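Local atomic coordinates of dipicolinate synthase subunit B (Bacillus halodurans, PDB entry 3LQK), a protein that probably forms the flavoprotein-family subunit of dipicolinate synthase, the enzyme that makes the dipicolinic acid stored in bacterial spores. Residues T39-H44 with P70-M75; E29-L34 with E174-T179. All coordinates share one frame; numbering follows the deposited sequence.

Interaction 1 (T39-H44 with P70-M75); sequences TPFVTH and PIVDSM
F41 and V72 are paired where the loop 70-73 runs along strand 37-41, the edge strand of the mixed, mainly parallel sheet of a Rossmann-like alpha/beta fold, and forms a single parallel beta bridge with it. The evidence for parallel pairing is the bond pattern: V72 N donates to P40 O at 2.7 Å, nearly straight at 177°, and V42 N donates to V72 O at 2.9 Å. One residue of the loop is thus gripped by the two residues flanking F41, and the paths of the two segments diverge by 31°. The V72 and F41 side chains lie side by side and point the same way. V72 CB sits over one ring face, 3.9 Å from the ring centroid and displaced toward the rim, which meets the geometry of a CH-pi contact. The torsion of V72 explains how its branches divide: CG1, anti to the backbone N (chi1 179°), lies above the CD1-CE1 side of the ring, on the face that CB covers, whereas CG2 turns to T39 CG2, 3.6 Å away. F81 meets the F41 ring edge-to-face, and A78 of helix 75-78 touches both F41 and V72, so this side of the bridge is part of an apolar core. P40, I71 and V42 make a second apolar group, joined by W59 and I63 of helix 58-66. Here the P40 ring and the I71 side chain cross at about a right angle, with CG of P40 4.1 Å from CG1 of I71. D73 runs alongside V42, while its carboxylate is engaged by K77 and by the backbone N of V46. V42 CG2 is wedged between two loop side chains, 3.6 Å from I71 CG2 and 3.5 Å from D73 CB.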
# COMPACT_ATOMS: atom_id res chain seq x y z
N THR A 39 19.51 20.20 19.17
CA THR A 39 19.30 21.08 18.05
C THR A 39 17.84 21.14 17.64
O THR A 39 17.28 20.11 17.22
CB THR A 39 20.11 20.61 16.87
OG1 THR A 39 21.49 20.68 17.24
CG2 THR A 39 19.86 21.51 15.60
N PRO A 40 17.22 22.33 17.72
CA PRO A 40 15.83 22.45 17.27
C PRO A 40 15.71 22.55 15.74
O PRO A 40 16.54 23.22 15.07
CB PRO A 40 15.33 23.74 17.95
CG PRO A 40 16.50 24.20 18.82
CD PRO A 40 17.72 23.62 18.22
N PHE A 41 14.71 21.85 15.22
CA PHE A 41 14.33 21.91 13.81
C PHE A 41 12.87 22.38 13.69
O PHE A 41 12.02 21.93 14.45
CB PHE A 41 14.40 20.53 13.17
CG PHE A 41 15.79 20.01 12.94
CD1 PHE A 41 16.25 19.80 11.66
CD2 PHE A 41 16.58 19.61 13.99
CE1 PHE A 41 17.51 19.27 11.43
CE2 PHE A 41 17.87 19.13 13.78
CZ PHE A 41 18.33 18.96 12.49
N VAL A 42 12.58 23.26 12.75
CA VAL A 42 11.22 23.80 12.58
C VAL A 42 10.84 23.81 11.11
O VAL A 42 11.67 23.56 10.25
CB VAL A 42 11.05 25.20 13.19
CG1 VAL A 42 11.13 25.17 14.75
CG2 VAL A 42 12.00 26.21 12.56
N THR A 43 9.57 24.05 10.80
CA THR A 43 9.07 23.66 9.48
C THR A 43 9.16 24.84 8.54
O THR A 43 9.09 24.67 7.32
CB THR A 43 7.63 23.13 9.49
OG1 THR A 43 6.81 24.09 10.15
CG2 THR A 43 7.54 21.74 10.19
N HIS A 44 9.32 26.03 9.09
CA HIS A 44 9.48 27.21 8.24
C HIS A 44 10.50 28.13 8.83
O HIS A 44 10.81 28.02 10.03
CB HIS A 44 8.16 27.96 8.16
CG HIS A 44 7.10 27.20 7.46
ND1 HIS A 44 7.07 27.07 6.08
CD2 HIS A 44 6.03 26.50 7.93
CE1 HIS A 44 6.03 26.32 5.74
NE2 HIS A 44 5.38 25.96 6.84
N PRO A 70 21.76 26.79 17.10
CA PRO A 70 20.94 27.44 16.08
C PRO A 70 19.76 26.58 15.60
O PRO A 70 19.91 25.35 15.33
CB PRO A 70 21.93 27.68 14.94
CG PRO A 70 23.24 27.76 15.59
CD PRO A 70 23.19 26.79 16.72
N ILE A 71 18.59 27.22 15.53
CA ILE A 71 17.36 26.61 15.06
C ILE A 71 17.50 26.29 13.57
O ILE A 71 17.87 27.13 12.77
CB ILE A 71 16.21 27.60 15.29
CG1 ILE A 71 16.05 27.79 16.81
CG2 ILE A 71 14.88 27.08 14.61
CD1 ILE A 71 14.97 28.72 17.25
N VAL A 72 17.28 25.04 13.20
CA VAL A 72 17.38 24.64 11.81
C VAL A 72 16.01 24.85 11.18
O VAL A 72 15.06 24.10 11.44
CB VAL A 72 17.83 23.19 11.68
CG1 VAL A 72 17.89 22.82 10.23
CG2 VAL A 72 19.18 22.94 12.37
N ASP A 73 15.92 25.89 10.36
CA ASP A 73 14.69 26.31 9.77
C ASP A 73 14.70 26.38 8.24
O ASP A 73 13.85 27.02 7.68
CB ASP A 73 14.28 27.65 10.33
CG ASP A 73 15.26 28.78 9.99
OD1 ASP A 73 16.38 28.52 9.48
OD2 ASP A 73 14.88 29.95 10.26
N SER A 74 15.63 25.67 7.60
CA SER A 74 15.74 25.67 6.13
C SER A 74 16.35 24.34 5.71
O SER A 74 17.03 23.67 6.52
CB SER A 74 16.67 26.80 5.67
OG SER A 74 18.01 26.52 6.05
N MSE A 75 16.14 23.98 4.44
CA MSE A 75 16.70 22.76 3.88
C MSE A 75 18.21 22.79 3.88
O MSE A 75 18.83 21.80 4.23
CB MSE A 75 16.20 22.49 2.44
CG MSE A 75 14.70 22.42 2.25
SE MSE A 75 13.92 21.13 3.52
CE MSE A 75 13.69 19.59 2.30

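Interaction 2 (E29-L34 with E174-T179); sequences ERLVEL and EALPET
R30 extends toward P177 and then bends at chi3 (96°), a turn that brings one face of its guanidinium over the CG-CD side of the P177 ring, which stands steeply to it. L176, with CG anti to its backbone N (chi1 -179°), sends CD2 toward L31. The evidence for the first packing is that P177 CG lies 3.6 Å from R30 CZ, over the centre of the guanidinium face. At the edge of that group, near its plane, NH1 donates to E174 O at 2.9 Å, and the same nitrogen bonds Q27 OE1 on its own helix. Face and edge together fix the rotation of the group. NH2 approaches E178 OE2 at 3.8 Å, a long salt bridge with the carboxylate and guanidinium planes 63° apart, so the attraction is probably mainly electrostatic. Replacing R30 with an alanine would probably leave E174 O without this donor, take away a distant charge partner of E178 and open a gap beside P177 CG. Deeper in, the L31 and L176 side chains cross at about a right angle, CD1 of L31 standing 4.0 Å from CD2 of L176. L31 also brings CD2 to P177 CG at 4.1 Å, and L34 CD1 reaches P177 CB at 4.2 Å. P177 is therefore held by apolar carbons as well as by the arginine. Both L31 and L176 rest on F12 of strand 9-13, which places helices 25-33 and 176-184 on one face of the sheet. Such pairing of the first and last helices, side by side over the central strands, is in keeping with a Rossmann-like three-layer alpha/beta fold.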
# COMPACT_ATOMS: atom_id res chain seq x y z
N GLU A 29 13.63 20.74 27.35
CA GLU A 29 14.37 21.21 28.49
C GLU A 29 14.94 20.04 29.35
O GLU A 29 16.12 20.07 29.71
CB GLU A 29 13.51 22.19 29.31
CG GLU A 29 14.05 22.39 30.77
CD GLU A 29 15.33 23.21 30.84
OE1 GLU A 29 15.66 23.86 29.82
OE2 GLU A 29 15.99 23.23 31.96
N ARG A 30 14.14 19.00 29.60
CA ARG A 30 14.66 17.81 30.29
C ARG A 30 15.84 17.16 29.57
O ARG A 30 16.76 16.66 30.21
CB ARG A 30 13.63 16.69 30.40
CG ARG A 30 12.86 16.66 31.62
CD ARG A 30 11.69 15.68 31.49
NE ARG A 30 12.00 14.36 32.03
CZ ARG A 30 11.25 13.28 31.83
NH1 ARG A 30 10.15 13.34 31.05
NH2 ARG A 30 11.59 12.16 32.44
N LEU A 31 15.77 17.06 28.25
CA LEU A 31 16.90 16.45 27.55
C LEU A 31 18.17 17.26 27.80
O LEU A 31 19.20 16.68 28.02
CB LEU A 31 16.64 16.34 26.04
CG LEU A 31 15.47 15.51 25.54
CD1 LEU A 31 15.47 15.51 23.97
CD2 LEU A 31 15.63 14.11 26.16
N VAL A 32 18.09 18.59 27.73
CA VAL A 32 19.28 19.44 27.96
C VAL A 32 19.77 19.23 29.40
O VAL A 32 20.96 19.12 29.67
CB VAL A 32 18.98 20.98 27.68
CG1 VAL A 32 20.12 21.90 28.15
CG2 VAL A 32 18.71 21.23 26.22
N GLU A 33 18.84 19.13 30.32
CA GLU A 33 19.18 18.90 31.74
C GLU A 33 19.80 17.55 31.99
O GLU A 33 20.61 17.42 32.88
CB GLU A 33 17.93 18.98 32.60
CG GLU A 33 17.35 20.36 32.71
CD GLU A 33 15.95 20.38 33.39
OE1 GLU A 33 15.35 19.31 33.77
OE2 GLU A 33 15.46 21.52 33.51
N LEU A 34 19.41 16.54 31.20
CA LEU A 34 20.04 15.23 31.21
C LEU A 34 21.37 15.15 30.38
O LEU A 34 21.95 14.07 30.20
CB LEU A 34 19.05 14.24 30.65
CG LEU A 34 17.80 13.94 31.49
CD1 LEU A 34 16.71 13.24 30.64
CD2 LEU A 34 18.19 13.06 32.63
N GLU A 174 5.59 13.10 28.25
CA GLU A 174 6.47 12.78 29.40
C GLU A 174 7.32 11.56 29.22
O GLU A 174 8.35 11.45 29.90
CB GLU A 174 5.67 12.49 30.69
CG GLU A 174 4.98 13.65 31.22
CD GLU A 174 4.12 13.34 32.50
OE1 GLU A 174 3.90 12.14 32.88
OE2 GLU A 174 3.63 14.33 33.10
N ALA A 175 6.88 10.61 28.40
CA ALA A 175 7.67 9.42 28.06
C ALA A 175 8.77 9.65 27.03
O ALA A 175 9.46 8.73 26.62
CB ALA A 175 6.76 8.25 27.62
N LEU A 176 9.00 10.87 26.62
CA LEU A 176 9.97 11.09 25.52
C LEU A 176 11.40 10.64 25.84
O LEU A 176 11.98 9.83 25.08
CB LEU A 176 9.86 12.53 25.04
CG LEU A 176 10.68 13.14 23.91
CD1 LEU A 176 9.84 14.28 23.23
CD2 LEU A 176 11.95 13.72 24.45
N PRO A 177 11.94 11.01 27.03
CA PRO A 177 13.30 10.60 27.30
C PRO A 177 13.52 9.13 27.38
O PRO A 177 14.50 8.62 26.90
CB PRO A 177 13.61 11.24 28.66
CG PRO A 177 12.76 12.48 28.65
CD PRO A 177 11.46 11.93 28.04
N GLU A 178 12.61 8.45 28.01
CA GLU A 178 12.65 7.00 28.06
C GLU A 178 12.60 6.39 26.66
O GLU A 178 13.30 5.41 26.40
CB GLU A 178 11.43 6.49 28.86
CG GLU A 178 11.46 6.79 30.35
CD GLU A 178 10.94 8.22 30.80
OE1 GLU A 178 10.64 9.11 29.95
OE2 GLU A 178 10.89 8.45 32.08
N THR A 179 11.77 6.93 25.77
CA THR A 179 11.68 6.45 24.40
C THR A 179 13.00 6.67 23.68
O THR A 179 13.49 5.79 22.95
CB THR A 179 10.52 7.11 23.66
OG1 THR A 179 9.32 6.89 24.43
CG2 THR A 179 10.32 6.56 22.22

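How the interactions relate
The two contacts lie with their centres about 20 Å apart and their nearest atoms about 7 Å apart, without touching. Helix 25-33, which supplies the first segment of interaction 2, leads directly into strand 37-41, which supplies that of interaction 1. Along the chain the order is 29-34, 39-44, 70-75 and 174-179, so interaction 1 falls wholly between the partners of interaction 2. Interaction 1 adds 70-73 by a parallel bridge at the sheet's edge strand, 37-41, whereas interaction 2 brings together two helices far apart in sequence, both within the flavoprotein-family fold. One helix-strand unit is thereby tied both to the connection that follows it and to the last helix of the fold.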